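Local structure of acid phosphatase (Mycobacterium tuberculosis, 2A6P) at residues A[12-17]-A[55-60]; A[26-31]-A[98-103]; A[63-68]-A[87-92]; A[163-168]-A[189-194]. The protein hydrolyses phosphate monoesters with broad specificity, including fructose 1,6-bisphosphate in gluconeogenesis, through a histidine phosphatase fold, and has negligible phosphoglycerate mutase activity. All coordinates share one frame; numbering follows the deposited sequence.

Contact 1: A[12-17]-A[55-60]; sequences RLLLLR and LELDDP. With SO4 (sulfate ion), chain C.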
loop_
_atom_site.group_PDB
_atom_site.type_symbol
_atom_site.label_atom_id
_atom_site.label_comp_id
_atom_site.label_asym_id
_atom_site.label_seq_id
_atom_site.Cartn_x
_atom_site.Cartn_y
_atom_site.Cartn_z
ATOM N N ARG A 12 -8.551 12.732 3.996
ATOM C CA ARG A 12 -7.892 11.434 4.127
ATOM C C ARG A 12 -7.909 10.812 5.522
ATOM O O ARG A 12 -8.018 11.504 6.530
ATOM C CB ARG A 12 -6.422 11.553 3.710
ATOM C CG ARG A 12 -6.164 11.997 2.292
ATOM C CD ARG A 12 -4.717 12.462 2.146
ATOM N NE ARG A 12 -4.438 13.604 3.018
ATOM C CZ ARG A 12 -3.254 14.204 3.138
ATOM N NH1 ARG A 12 -2.207 13.779 2.437
ATOM N NH2 ARG A 12 -3.121 15.235 3.967
ATOM N N LEU A 13 -7.769 9.489 5.559
ATOM C CA LEU A 13 -7.708 8.740 6.815
ATOM C C LEU A 13 -6.278 8.202 6.923
ATOM O O LEU A 13 -5.857 7.391 6.095
ATOM C CB LEU A 13 -8.701 7.568 6.803
ATOM C CG LEU A 13 -8.513 6.484 7.880
ATOM C CD1 LEU A 13 -8.639 7.092 9.276
ATOM C CD2 LEU A 13 -9.533 5.385 7.683
ATOM N N LEU A 14 -5.517 8.668 7.905
ATOM C CA LEU A 14 -4.153 8.172 8.048
ATOM C C LEU A 14 -4.111 7.244 9.247
ATOM O O LEU A 14 -4.859 7.428 10.206
ATOM C CB LEU A 14 -3.146 9.307 8.274
ATOM C CG LEU A 14 -3.212 10.709 7.649
ATOM C CD1 LEU A 14 -1.791 11.117 7.287
ATOM C CD2 LEU A 14 -4.097 10.756 6.431
ATOM N N LEU A 15 -3.252 6.234 9.185
ATOM C CA LEU A 15 -3.099 5.303 10.292
ATOM C C LEU A 15 -1.627 5.223 10.639
ATOM O O LEU A 15 -0.784 5.139 9.752
ATOM C CB LEU A 15 -3.610 3.909 9.925
ATOM C CG LEU A 15 -5.087 3.838 9.545
ATOM C CD1 LEU A 15 -5.265 4.154 8.060
ATOM C CD2 LEU A 15 -5.593 2.454 9.853
ATOM N N LEU A 16 -1.321 5.256 11.930
ATOM C CA LEU A 16 0.061 5.177 12.393
ATOM C C LEU A 16 0.217 4.043 13.401
ATOM O O LEU A 16 -0.484 4.023 14.428
ATOM C CB LEU A 16 0.475 6.493 13.064
ATOM C CG LEU A 16 1.828 6.450 13.802
ATOM C CD1 LEU A 16 2.955 6.230 12.788
ATOM C CD2 LEU A 16 2.069 7.734 14.595
ATOM N N ARG A 17 1.115 3.099 13.116
ATOM C CA ARG A 17 1.354 2.003 14.053
ATOM C C ARG A 17 2.354 2.517 15.093
ATOM O O ARG A 17 3.242 3.299 14.765
ATOM C CB ARG A 17 1.960 0.771 13.353
ATOM C CG ARG A 17 2.256 -0.378 14.338
ATOM C CD ARG A 17 2.838 -1.605 13.656
ATOM N NE ARG A 17 3.076 -2.700 14.603
ATOM C CZ ARG A 17 3.786 -3.791 14.318
ATOM N NH1 ARG A 17 4.328 -3.936 13.117
ATOM N NH2 ARG A 17 3.981 -4.726 15.235
ATOM N N LEU A 55 3.076 16.198 5.762
ATOM C CA LEU A 55 1.962 15.594 5.042
ATOM C C LEU A 55 0.837 16.617 4.858
ATOM O O LEU A 55 -0.190 16.322 4.243
ATOM C CB LEU A 55 1.440 14.358 5.783
ATOM C CG LEU A 55 2.322 13.114 5.653
ATOM C CD1 LEU A 55 1.688 11.960 6.403
ATOM C CD2 LEU A 55 2.480 12.747 4.184
ATOM N N GLU A 56 1.054 17.819 5.389
ATOM C CA GLU A 56 0.082 18.905 5.297
ATOM C C GLU A 56 -1.331 18.428 5.578
ATOM O O GLU A 56 -2.180 18.405 4.687
ATOM C CB GLU A 56 0.152 19.564 3.911
ATOM C CG GLU A 56 1.471 20.302 3.660
ATOM C CD GLU A 56 1.472 21.130 2.382
ATOM O OE1 GLU A 56 0.635 22.062 2.263
ATOM O OE2 GLU A 56 2.322 20.849 1.506
ATOM N N LEU A 57 -1.573 18.051 6.830
ATOM C CA LEU A 57 -2.878 17.563 7.257
ATOM C C LEU A 57 -3.826 18.710 7.616
ATOM O O LEU A 57 -3.423 19.706 8.220
ATOM C CB LEU A 57 -2.705 16.623 8.451
ATOM C CG LEU A 57 -1.675 15.513 8.230
ATOM C CD1 LEU A 57 -1.628 14.609 9.456
ATOM C CD2 LEU A 57 -2.039 14.717 6.984
ATOM N N ASP A 58 -5.093 18.549 7.251
ATOM C CA ASP A 58 -6.102 19.561 7.504
ATOM C C ASP A 58 -6.785 19.428 8.867
ATOM O O ASP A 58 -7.644 18.565 9.062
ATOM C CB ASP A 58 -7.159 19.512 6.397
ATOM C CG ASP A 58 -8.106 20.684 6.448
ATOM O OD1 ASP A 58 -7.626 21.824 6.309
ATOM O OD2 ASP A 58 -9.324 20.476 6.627
ATOM N N ASP A 59 -6.396 20.296 9.797
ATOM C CA ASP A 59 -6.976 20.316 11.140
ATOM C C ASP A 59 -7.404 18.906 11.562
ATOM O O ASP A 59 -8.575 18.657 11.843
ATOM C CB ASP A 59 -8.172 21.274 11.151
ATOM C CG ASP A 59 -8.784 21.436 12.531
ATOM O OD1 ASP A 59 -8.016 21.521 13.522
ATOM O OD2 ASP A 59 -10.034 21.493 12.615
ATOM N N PRO A 60 -6.441 17.972 11.622
ATOM C CA PRO A 60 -6.586 16.557 11.985
ATOM C C PRO A 60 -7.196 16.223 13.346
ATOM O O PRO A 60 -6.825 16.812 14.369
ATOM C CB PRO A 60 -5.152 16.028 11.917
ATOM C CG PRO A 60 -4.433 17.015 11.092
ATOM C CD PRO A 60 -5.014 18.312 11.485
HETATM S S SO4 C . 3.430 -5.249 19.145
HETATM O O1 SO4 C . 4.220 -4.753 17.973
HETATM O O2 SO4 C . 4.224 -4.857 20.422
HETATM O O3 SO4 C . 2.211 -4.541 19.210
HETATM O O4 SO4 C . 3.533 -6.681 19.063
#

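Contact 2: A[26-31]-A[98-103]; sequences LGRHTG and GLTTPQ. With SO4 (sulfate ion), chain C.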
loop_
_atom_site.group_PDB
_atom_site.type_symbol
_atom_site.label_atom_id
_atom_site.label_comp_id
_atom_site.label_asym_id
_atom_site.label_seq_id
_atom_site.Cartn_x
_atom_site.Cartn_y
_atom_site.Cartn_z
ATOM N N LEU A 26 10.491 -9.570 18.628
ATOM C CA LEU A 26 10.536 -11.024 18.714
ATOM C C LEU A 26 9.403 -11.682 17.942
ATOM O O LEU A 26 9.314 -12.910 17.883
ATOM C CB LEU A 26 10.480 -11.474 20.182
ATOM C CG LEU A 26 11.706 -11.106 21.027
ATOM C CD1 LEU A 26 11.490 -11.553 22.448
ATOM C CD2 LEU A 26 12.953 -11.764 20.455
ATOM N N GLY A 27 8.534 -10.863 17.362
ATOM C CA GLY A 27 7.417 -11.389 16.599
ATOM C C GLY A 27 6.306 -11.921 17.483
ATOM O O GLY A 27 5.474 -12.705 17.018
ATOM N N ARG A 28 6.296 -11.495 18.750
ATOM C CA ARG A 28 5.289 -11.928 19.716
ATOM C C ARG A 28 4.010 -11.113 19.541
ATOM O O ARG A 28 4.062 -9.917 19.276
ATOM C CB ARG A 28 5.822 -11.757 21.142
ATOM C CG ARG A 28 7.124 -12.505 21.408
ATOM C CD ARG A 28 7.629 -12.305 22.837
ATOM N NE ARG A 28 6.787 -12.966 23.834
ATOM C CZ ARG A 28 7.034 -12.962 25.144
ATOM N NH1 ARG A 28 8.104 -12.325 25.608
ATOM N NH2 ARG A 28 6.216 -13.593 25.991
ATOM N N HIS A 29 2.863 -11.768 19.664
ATOM C CA HIS A 29 1.579 -11.091 19.527
ATOM C C HIS A 29 1.225 -10.397 20.838
ATOM O O HIS A 29 1.106 -11.047 21.876
ATOM C CB HIS A 29 0.482 -12.091 19.144
ATOM C CG HIS A 29 0.576 -12.580 17.726
ATOM N ND1 HIS A 29 1.569 -13.434 17.293
ATOM C CD2 HIS A 29 -0.173 -12.293 16.634
ATOM C CE1 HIS A 29 1.428 -13.650 15.997
ATOM N NE2 HIS A 29 0.378 -12.970 15.573
ATOM N N THR A 30 1.064 -9.074 20.776
ATOM C CA THR A 30 0.732 -8.264 21.951
ATOM C C THR A 30 -0.644 -7.613 21.794
ATOM O O THR A 30 -0.869 -6.830 20.875
ATOM C CB THR A 30 1.777 -7.141 22.172
ATOM O OG1 THR A 30 3.098 -7.693 22.096
ATOM C CG2 THR A 30 1.587 -6.490 23.535
ATOM N N GLY A 31 -1.556 -7.958 22.696
ATOM C CA GLY A 31 -2.902 -7.420 22.658
ATOM C C GLY A 31 -3.103 -6.491 23.837
ATOM O O GLY A 31 -2.660 -5.343 23.805
ATOM N N GLY A 98 1.261 -13.300 23.579
ATOM C CA GLY A 98 2.643 -13.635 23.861
ATOM C C GLY A 98 3.290 -14.631 22.916
ATOM O O GLY A 98 4.511 -14.712 22.874
ATOM N N LEU A 99 2.493 -15.383 22.158
ATOM C CA LEU A 99 3.039 -16.384 21.232
ATOM C C LEU A 99 3.428 -15.813 19.874
ATOM O O LEU A 99 2.837 -14.845 19.400
ATOM C CB LEU A 99 2.028 -17.521 21.001
ATOM C CG LEU A 99 1.620 -18.416 22.174
ATOM C CD1 LEU A 99 0.619 -19.448 21.685
ATOM C CD2 LEU A 99 2.845 -19.120 22.754
ATOM N N THR A 100 4.432 -16.420 19.251
ATOM C CA THR A 100 4.861 -15.998 17.929
ATOM C C THR A 100 4.065 -16.866 16.957
ATOM O O THR A 100 3.437 -17.847 17.368
ATOM C CB THR A 100 6.355 -16.265 17.702
ATOM O OG1 THR A 100 6.604 -17.677 17.772
ATOM C CG2 THR A 100 7.188 -15.530 18.745
ATOM N N THR A 101 4.097 -16.512 15.676
ATOM C CA THR A 101 3.359 -17.258 14.663
ATOM C C THR A 101 3.846 -18.714 14.551
ATOM O O THR A 101 3.041 -19.634 14.416
ATOM C CB THR A 101 3.449 -16.538 13.293
ATOM O OG1 THR A 101 2.962 -15.190 13.421
ATOM C CG2 THR A 101 2.616 -17.262 12.261
ATOM N N PRO A 102 5.171 -18.939 14.592
ATOM C CA PRO A 102 5.677 -20.319 14.504
ATOM C C PRO A 102 5.164 -21.130 15.705
ATOM O O PRO A 102 4.653 -22.253 15.565
ATOM C CB PRO A 102 7.193 -20.136 14.550
ATOM C CG PRO A 102 7.395 -18.796 13.896
ATOM C CD PRO A 102 6.280 -17.967 14.498
ATOM N N GLN A 103 5.296 -20.548 16.893
ATOM C CA GLN A 103 4.830 -21.221 18.094
ATOM C C GLN A 103 3.363 -21.596 17.949
ATOM O O GLN A 103 2.948 -22.694 18.318
ATOM C CB GLN A 103 5.023 -20.321 19.306
ATOM C CG GLN A 103 6.422 -20.366 19.864
ATOM C CD GLN A 103 6.649 -19.322 20.935
ATOM O OE1 GLN A 103 7.569 -19.439 21.742
ATOM N NE2 GLN A 103 5.819 -18.286 20.940
HETATM S S SO4 C . 3.430 -5.249 19.145
HETATM O O1 SO4 C . 4.220 -4.753 17.973
HETATM O O2 SO4 C . 4.224 -4.857 20.422
HETATM O O3 SO4 C . 2.211 -4.541 19.210
HETATM O O4 SO4 C . 3.533 -6.681 19.063
HETATM O O HOH W 1 5.748 -13.851 14.707
HETATM O O HOH W 2 0.836 -13.175 12.558
#

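Contact 3: A[63-68]-A[87-92]; sequences ICSPRR and LLAEWD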
loop_
_atom_site.group_PDB
_atom_site.type_symbol
_atom_site.label_atom_id
_atom_site.label_comp_id
_atom_site.label_asym_id
_atom_site.label_seq_id
_atom_site.Cartn_x
_atom_site.Cartn_y
_atom_site.Cartn_z
ATOM N N ILE A 63 -7.347 10.096 16.961
ATOM C CA ILE A 63 -7.959 9.064 17.787
ATOM C C ILE A 63 -6.844 8.070 18.106
ATOM O O ILE A 63 -6.123 7.631 17.201
ATOM C CB ILE A 63 -9.110 8.358 17.033
ATOM C CG1 ILE A 63 -10.221 9.362 16.698
ATOM C CG2 ILE A 63 -9.723 7.274 17.911
ATOM C CD1 ILE A 63 -9.838 10.404 15.686
ATOM N N CYS A 64 -6.710 7.700 19.377
ATOM C CA CYS A 64 -5.624 6.816 19.801
ATOM C C CYS A 64 -6.046 5.587 20.614
ATOM O O CYS A 64 -7.016 5.634 21.359
ATOM C CB CYS A 64 -4.612 7.647 20.621
ATOM S SG CYS A 64 -3.025 6.859 21.064
ATOM N N SER A 65 -5.301 4.493 20.463
ATOM C CA SER A 65 -5.572 3.269 21.212
ATOM C C SER A 65 -5.163 3.517 22.680
ATOM O O SER A 65 -4.191 4.244 22.962
ATOM C CB SER A 65 -4.768 2.108 20.638
ATOM O OG SER A 65 -4.766 1.017 21.542
ATOM N N PRO A 66 -5.881 2.907 23.628
ATOM C CA PRO A 66 -5.607 3.069 25.063
ATOM C C PRO A 66 -4.274 2.548 25.595
ATOM O O PRO A 66 -3.849 2.947 26.674
ATOM C CB PRO A 66 -6.790 2.351 25.721
ATOM C CG PRO A 66 -7.876 2.434 24.677
ATOM C CD PRO A 66 -7.115 2.136 23.420
ATOM N N ARG A 67 -3.632 1.643 24.864
ATOM C CA ARG A 67 -2.359 1.075 25.310
ATOM C C ARG A 67 -1.347 2.184 25.516
ATOM O O ARG A 67 -1.392 3.209 24.834
ATOM C CB ARG A 67 -1.825 0.068 24.285
ATOM C CG ARG A 67 -2.736 -1.141 24.029
ATOM C CD ARG A 67 -2.878 -2.040 25.264
ATOM N NE ARG A 67 -3.815 -1.505 26.244
ATOM C CZ ARG A 67 -5.134 -1.444 26.069
ATOM N NH1 ARG A 67 -5.696 -1.890 24.949
ATOM N NH2 ARG A 67 -5.902 -0.920 27.019
ATOM N N ARG A 68 -0.432 1.978 26.457
ATOM C CA ARG A 68 0.579 2.981 26.738
ATOM C C ARG A 68 1.563 3.153 25.574
ATOM O O ARG A 68 2.021 4.268 25.303
ATOM C CB ARG A 68 1.351 2.630 28.011
ATOM C CG ARG A 68 2.242 3.784 28.481
ATOM C CD ARG A 68 1.396 5.047 28.740
ATOM N NE ARG A 68 2.031 6.269 28.242
ATOM C CZ ARG A 68 1.486 7.483 28.318
ATOM N NH1 ARG A 68 0.291 7.648 28.875
ATOM N NH2 ARG A 68 2.138 8.535 27.830
ATOM N N LEU A 87 -11.654 1.278 20.815
ATOM C CA LEU A 87 -12.088 0.948 19.462
ATOM C C LEU A 87 -10.869 0.664 18.569
ATOM O O LEU A 87 -10.940 -0.135 17.625
ATOM C CB LEU A 87 -12.897 2.106 18.861
ATOM C CG LEU A 87 -13.415 1.838 17.445
ATOM C CD1 LEU A 87 -14.414 0.688 17.513
ATOM C CD2 LEU A 87 -14.062 3.095 16.855
ATOM N N LEU A 88 -9.755 1.324 18.871
ATOM C CA LEU A 88 -8.541 1.151 18.086
ATOM C C LEU A 88 -7.563 0.154 18.713
ATOM O O LEU A 88 -6.419 0.042 18.265
ATOM C CB LEU A 88 -7.832 2.501 17.901
ATOM C CG LEU A 88 -8.589 3.674 17.264
ATOM C CD1 LEU A 88 -7.600 4.798 16.944
ATOM C CD2 LEU A 88 -9.283 3.231 15.992
ATOM N N ALA A 89 -8.009 -0.564 19.743
ATOM C CA ALA A 89 -7.152 -1.528 20.428
ATOM C C ALA A 89 -6.725 -2.661 19.496
ATOM O O ALA A 89 -7.408 -2.965 18.515
ATOM C CB ALA A 89 -7.877 -2.091 21.653
ATOM N N GLU A 90 -5.585 -3.283 19.782
ATOM C CA GLU A 90 -5.133 -4.375 18.930
ATOM C C GLU A 90 -6.088 -5.552 19.036
ATOM O O GLU A 90 -6.937 -5.597 19.924
ATOM C CB GLU A 90 -3.723 -4.832 19.327
ATOM C CG GLU A 90 -3.174 -5.985 18.484
ATOM C CD GLU A 90 -3.202 -5.693 16.988
ATOM O OE1 GLU A 90 -4.302 -5.589 16.397
ATOM O OE2 GLU A 90 -2.108 -5.561 16.405
ATOM N N TRP A 91 -5.950 -6.491 18.110
ATOM C CA TRP A 91 -6.761 -7.699 18.093
ATOM C C TRP A 91 -6.553 -8.379 19.445
ATOM O O TRP A 91 -5.420 -8.534 19.875
ATOM C CB TRP A 91 -6.256 -8.629 16.978
ATOM C CG TRP A 91 -7.208 -9.701 16.546
ATOM C CD1 TRP A 91 -7.861 -10.596 17.344
ATOM C CD2 TRP A 91 -7.599 -10.007 15.194
ATOM N NE1 TRP A 91 -8.634 -11.435 16.577
ATOM C CE2 TRP A 91 -8.493 -11.099 15.256
ATOM C CE3 TRP A 91 -7.279 -9.461 13.938
ATOM C CZ2 TRP A 91 -9.077 -11.661 14.105
ATOM C CZ3 TRP A 91 -7.861 -10.022 12.789
ATOM C CH2 TRP A 91 -8.750 -11.109 12.886
ATOM N N ASP A 92 -7.632 -8.760 20.124
ATOM C CA ASP A 92 -7.523 -9.460 21.411
ATOM C C ASP A 92 -7.041 -10.876 21.114
ATOM O O ASP A 92 -7.790 -11.679 20.563
ATOM C CB ASP A 92 -8.878 -9.527 22.103
ATOM C CG ASP A 92 -8.829 -10.305 23.408
ATOM O OD1 ASP A 92 -7.743 -10.813 23.771
ATOM O OD2 ASP A 92 -9.883 -10.409 24.066
HETATM O O HOH W 3 -4.723 -3.454 22.367
#

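Contact 4: A[163-168]-A[189-194]; sequences WVQLPL and GVRQLA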
loop_
_atom_site.group_PDB
_atom_site.type_symbol
_atom_site.label_atom_id
_atom_site.label_comp_id
_atom_site.label_asym_id
_atom_site.label_seq_id
_atom_site.Cartn_x
_atom_site.Cartn_y
_atom_site.Cartn_z
ATOM N N TRP A 163 -11.600 -0.375 4.656
ATOM C CA TRP A 163 -11.713 0.889 3.940
ATOM C C TRP A 163 -11.885 0.580 2.455
ATOM O O TRP A 163 -12.722 1.186 1.777
ATOM C CB TRP A 163 -10.463 1.759 4.133
ATOM C CG TRP A 163 -10.519 3.029 3.338
ATOM C CD1 TRP A 163 -9.987 3.245 2.099
ATOM C CD2 TRP A 163 -11.193 4.245 3.703
ATOM N NE1 TRP A 163 -10.284 4.520 1.666
ATOM C CE2 TRP A 163 -11.025 5.155 2.629
ATOM C CE3 TRP A 163 -11.927 4.653 4.830
ATOM C CZ2 TRP A 163 -11.558 6.450 2.652
ATOM C CZ3 TRP A 163 -12.460 5.943 4.852
ATOM C CH2 TRP A 163 -12.270 6.825 3.765
ATOM N N VAL A 164 -11.098 -0.382 1.973
ATOM C CA VAL A 164 -11.138 -0.788 0.577
ATOM C C VAL A 164 -12.205 -1.842 0.277
ATOM O O VAL A 164 -12.209 -2.447 -0.788
ATOM C CB VAL A 164 -9.751 -1.293 0.107
ATOM C CG1 VAL A 164 -8.756 -0.148 0.152
ATOM C CG2 VAL A 164 -9.278 -2.440 0.972
ATOM N N GLN A 165 -13.100 -2.047 1.238
ATOM C CA GLN A 165 -14.235 -2.967 1.121
ATOM C C GLN A 165 -13.944 -4.405 0.715
ATOM O O GLN A 165 -14.617 -4.972 -0.141
ATOM C CB GLN A 165 -15.269 -2.335 0.186
ATOM C CG GLN A 165 -15.497 -0.870 0.538
ATOM C CD GLN A 165 -16.503 -0.169 -0.344
ATOM O OE1 GLN A 165 -17.700 -0.215 -0.090
ATOM N NE2 GLN A 165 -16.021 0.490 -1.389
ATOM N N LEU A 166 -12.943 -4.995 1.351
ATOM C CA LEU A 166 -12.570 -6.377 1.089
ATOM C C LEU A 166 -12.887 -7.201 2.347
ATOM O O LEU A 166 -13.067 -6.636 3.429
ATOM C CB LEU A 166 -11.066 -6.469 0.787
ATOM C CG LEU A 166 -10.533 -5.871 -0.518
ATOM C CD1 LEU A 166 -9.016 -5.779 -0.457
ATOM C CD2 LEU A 166 -10.971 -6.731 -1.700
ATOM N N PRO A 167 -12.986 -8.540 2.213
ATOM C CA PRO A 167 -13.272 -9.387 3.382
ATOM C C PRO A 167 -12.059 -9.238 4.296
ATOM O O PRO A 167 -10.934 -9.063 3.817
ATOM C CB PRO A 167 -13.372 -10.792 2.790
ATOM C CG PRO A 167 -13.776 -10.548 1.366
ATOM C CD PRO A 167 -12.948 -9.340 0.978
ATOM N N LEU A 168 -12.275 -9.309 5.601
ATOM C CA LEU A 168 -11.186 -9.131 6.553
ATOM C C LEU A 168 -10.066 -10.132 6.331
ATOM O O LEU A 168 -8.920 -9.898 6.716
ATOM C CB LEU A 168 -11.713 -9.247 7.984
ATOM C CG LEU A 168 -11.239 -8.187 8.981
ATOM C CD1 LEU A 168 -11.128 -8.831 10.358
ATOM C CD2 LEU A 168 -9.907 -7.625 8.554
ATOM N N GLY A 189 -14.434 8.502 -7.124
ATOM C CA GLY A 189 -15.543 7.934 -6.366
ATOM C C GLY A 189 -15.310 6.636 -5.594
ATOM O O GLY A 189 -16.213 6.175 -4.893
ATOM N N VAL A 190 -14.118 6.049 -5.701
ATOM C CA VAL A 190 -13.831 4.789 -5.022
ATOM C C VAL A 190 -12.890 4.917 -3.821
ATOM O O VAL A 190 -11.860 5.588 -3.901
ATOM C CB VAL A 190 -13.216 3.762 -6.009
ATOM C CG1 VAL A 190 -12.910 2.453 -5.292
ATOM C CG2 VAL A 190 -14.166 3.519 -7.172
ATOM N N ARG A 191 -13.264 4.281 -2.708
ATOM C CA ARG A 191 -12.433 4.290 -1.507
ATOM C C ARG A 191 -11.175 3.517 -1.897
ATOM O O ARG A 191 -11.247 2.402 -2.418
ATOM C CB ARG A 191 -13.176 3.630 -0.335
ATOM C CG ARG A 191 -13.745 4.654 0.639
ATOM C CD ARG A 191 -15.000 4.191 1.357
ATOM N NE ARG A 191 -14.852 2.893 2.012
ATOM C CZ ARG A 191 -15.772 2.368 2.817
ATOM N NH1 ARG A 191 -16.897 3.039 3.064
ATOM N NH2 ARG A 191 -15.582 1.173 3.362
ATOM N N GLN A 192 -10.018 4.115 -1.649
ATOM C CA GLN A 192 -8.763 3.507 -2.070
ATOM C C GLN A 192 -7.613 3.657 -1.079
ATOM O O GLN A 192 -7.605 4.579 -0.264
ATOM C CB GLN A 192 -8.397 4.129 -3.443
ATOM C CG GLN A 192 -6.913 4.198 -3.839
ATOM C CD GLN A 192 -6.711 4.909 -5.187
ATOM O OE1 GLN A 192 -7.020 4.362 -6.254
ATOM N NE2 GLN A 192 -6.210 6.133 -5.138
ATOM N N LEU A 193 -6.662 2.725 -1.150
ATOM C CA LEU A 193 -5.450 2.748 -0.316
ATOM C C LEU A 193 -4.451 3.586 -1.128
ATOM O O LEU A 193 -4.066 3.192 -2.240
ATOM C CB LEU A 193 -4.869 1.329 -0.139
ATOM C CG LEU A 193 -4.053 0.940 1.109
ATOM C CD1 LEU A 193 -2.961 -0.032 0.698
ATOM C CD2 LEU A 193 -3.443 2.150 1.799
ATOM N N ALA A 194 -4.025 4.720 -0.578
ATOM C CA ALA A 194 -3.085 5.597 -1.283
ATOM C C ALA A 194 -1.607 5.367 -0.935
ATOM O O ALA A 194 -0.749 5.337 -1.830
ATOM C CB ALA A 194 -3.461 7.071 -1.031
#

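Contact 1: A[12-17]-A[55-60]
Arg12 lays the end of its side chain across Leu57 at about a right angle, with NH2 3.2 Å from Leu57 CD2, and carries the guanidinium on to the backbone of the loop. There NH2 donates to Leu55 O over 3.1 Å. The bond is nearly straight, 170° at the hydrogen, and the acceptor lies almost in the guanidinium plane, at its edge, while the donor is tilted from the carbonyl plane by 25°. A bend at chi3 (-61°) turns the guanidinium into this position; the backbone N of Arg12 is held by Asp146 OD1.

Beside the arginine, Leu14 points from strand 13-17 at the same loop. One methyl does the work: CD1 meets Leu57 CD2 tip to tip at 3.6 Å and lies 3.7 Å from Leu55 CD1, whose side chain runs past it in the opposite direction. At the far end of the strand, Arg17 turns its guanidinium edge to a bound sulfate ion.

The loop between helix 39-53 and strand 61-64 is thus joined to the start of a central strand by leucine methyls and one charged donor on a main-chain oxygen. No carboxylate of the two segments meets that donor, so the bond probably leaves the arginine's charge in place.

Contact 2: A[26-31]-A[98-103]
The backbones of 26-31 and 98-103 meet with end-to-end directions 99° apart, and two hydrogen bonds join them: Gly98 N to His29 O at 2.8 Å, and His29 N to Leu99 O at 3.1 Å. The imidazole of His29 adds a second grip on the same carbonyl, ND1 donating to Leu99 O over 2.8 Å. The two donors differ in approach, since the backbone N sits above the carbonyl plane (41° out of it) whereas ND1 is tilted less from it.

Arg28 serves the neighbouring carbonyl. Its NE donates to Gly98 O at 3.0 Å, in the carbonyl plane and on a lone pair, in an almost straight bond. The bend at chi3 (69°) turns the guanidinium so that this oxygen lies at its edge. Farther along, Thr100 CG2 rests 3.5 Å from Leu26 O, while Thr100 is the N-cap residue of helix 101-105, its OG1 accepting from Gln103 N. One water links Gly27 O to Thr101 N, and another joins His29 NE2 to Thr101 OG1.

The His29 ring also meets Tyr93 and Trp111. ND1, donating to a carbonyl, would carry a proton; its bond, with the water at NE2, probably limits the ring's rotation, about 7 Å from the side chain of Glu90, the probable proton donor/acceptor.

Contact 3: A[63-68]-A[87-92]
This is a buried, largely apolar contact in the histidine phosphatase fold, where the end of strand 61-64 in the central sheet meets the loop that carries Glu90, by similarity the proton donor/acceptor. No direct hydrogen bond joins 63-68 to 87-92, so the evidence lies in side-chain packing and one water.

Leu88 points toward the strand and makes the tightest approach. Its CD1 lies 3.4 Å from Ile63 CG2, closer than usual van der Waals contact, and 3.2 Å from Ile63 O; the two side chains cross at about a right angle. Ile63 CG2 stands anti to the backbone N (CG1 has chi1 -62°), which presents that methyl to Leu88. Two residues on, Ser65 CB approaches Leu88 O at 3.6 Å and Ser65 OG lies 3.7 Å from Ala89 CA. Leu88 O has its own partner in Ser151 OG, and Ser65 also touches His152, by similarity the transition-state stabiliser.

Arg67 doubles back through bends at chi2 and chi3, bringing NH1 to 4.0 Å from Ala89 CB, which sits at the guanidinium edge. Its strongest polar partner is Glu34, in a salt bridge through NE. Glu90 reaches away from 63-68: OE1 accepts from Phe155 N, while OE2 is hydrogen-bonded to a glycerol, probably from the crystallisation liquor, consistent with a place in the active-site pocket. The two segments are bridged by a water in the guanidinium plane, which accepts from Arg67 NH1 at 3.2 Å and from Glu90 N at 2.7 Å.

Contact 4: A[163-168]-A[189-194]
Arg191 lies over one face of Trp163, its CG 3.3 Å above the indole plane and offset toward the rim. The evidence for a CH-pi contact is the 3.8 Å from Arg191 CG to the centroid of the six-membered ring, 30° off the normal; the guanidinium itself is too distant for more than a weak cation-pi attraction. Its NE instead donates to Trp163 O at 2.7 Å, in the carbonyl plane and on a lone pair, with that oxygen in the guanidinium plane. The bend at chi3 (53°) turns the group back to this helix-end carbonyl, and NH2 adds a weak bond to it. Gln165 crosses at about a right angle, with CG 3.5 Å from Arg191 NH2.

Alongside, Val164 CG1 packs on Leu193 CB at 4.2 Å. In the next shell, Trp163 NE1 bonds to Gly185 O as its main partner. Arg173 of the second subunit donates to Arg191 O, placing strand 190-199 at the dimer interface.

Arg191, from this edge strand, thus donates to the carbonyls of both Trp163 and Arg162 at the end of helix 153-163, which closes in a Schellman motif with Gln165, at positive phi, as its C-prime residue.

How the contacts relate
Contacts 3 and 4 are buried, contact 2 is partly buried and contact 1 is a surface contact. Contacts 1, 3 and 4 all reach the same mixed sheet, and contacts 1 and 3 follow directly in sequence. Contact 4 touches contact 1 through Trp163 and Leu13, and contact 3 through Leu168 and Trp91. Contact 2 stands apart from the sheet, yet encloses contact 3 along the chain and packs on its Glu90 and Arg67 through Thr30 and Gly31. The chemistry follows place: arginine-to-carbonyl bonds recur in contacts 1, 2 and 4, whereas contact 3, beside the probable active-site residues, relies on apolar packing and a bridging water.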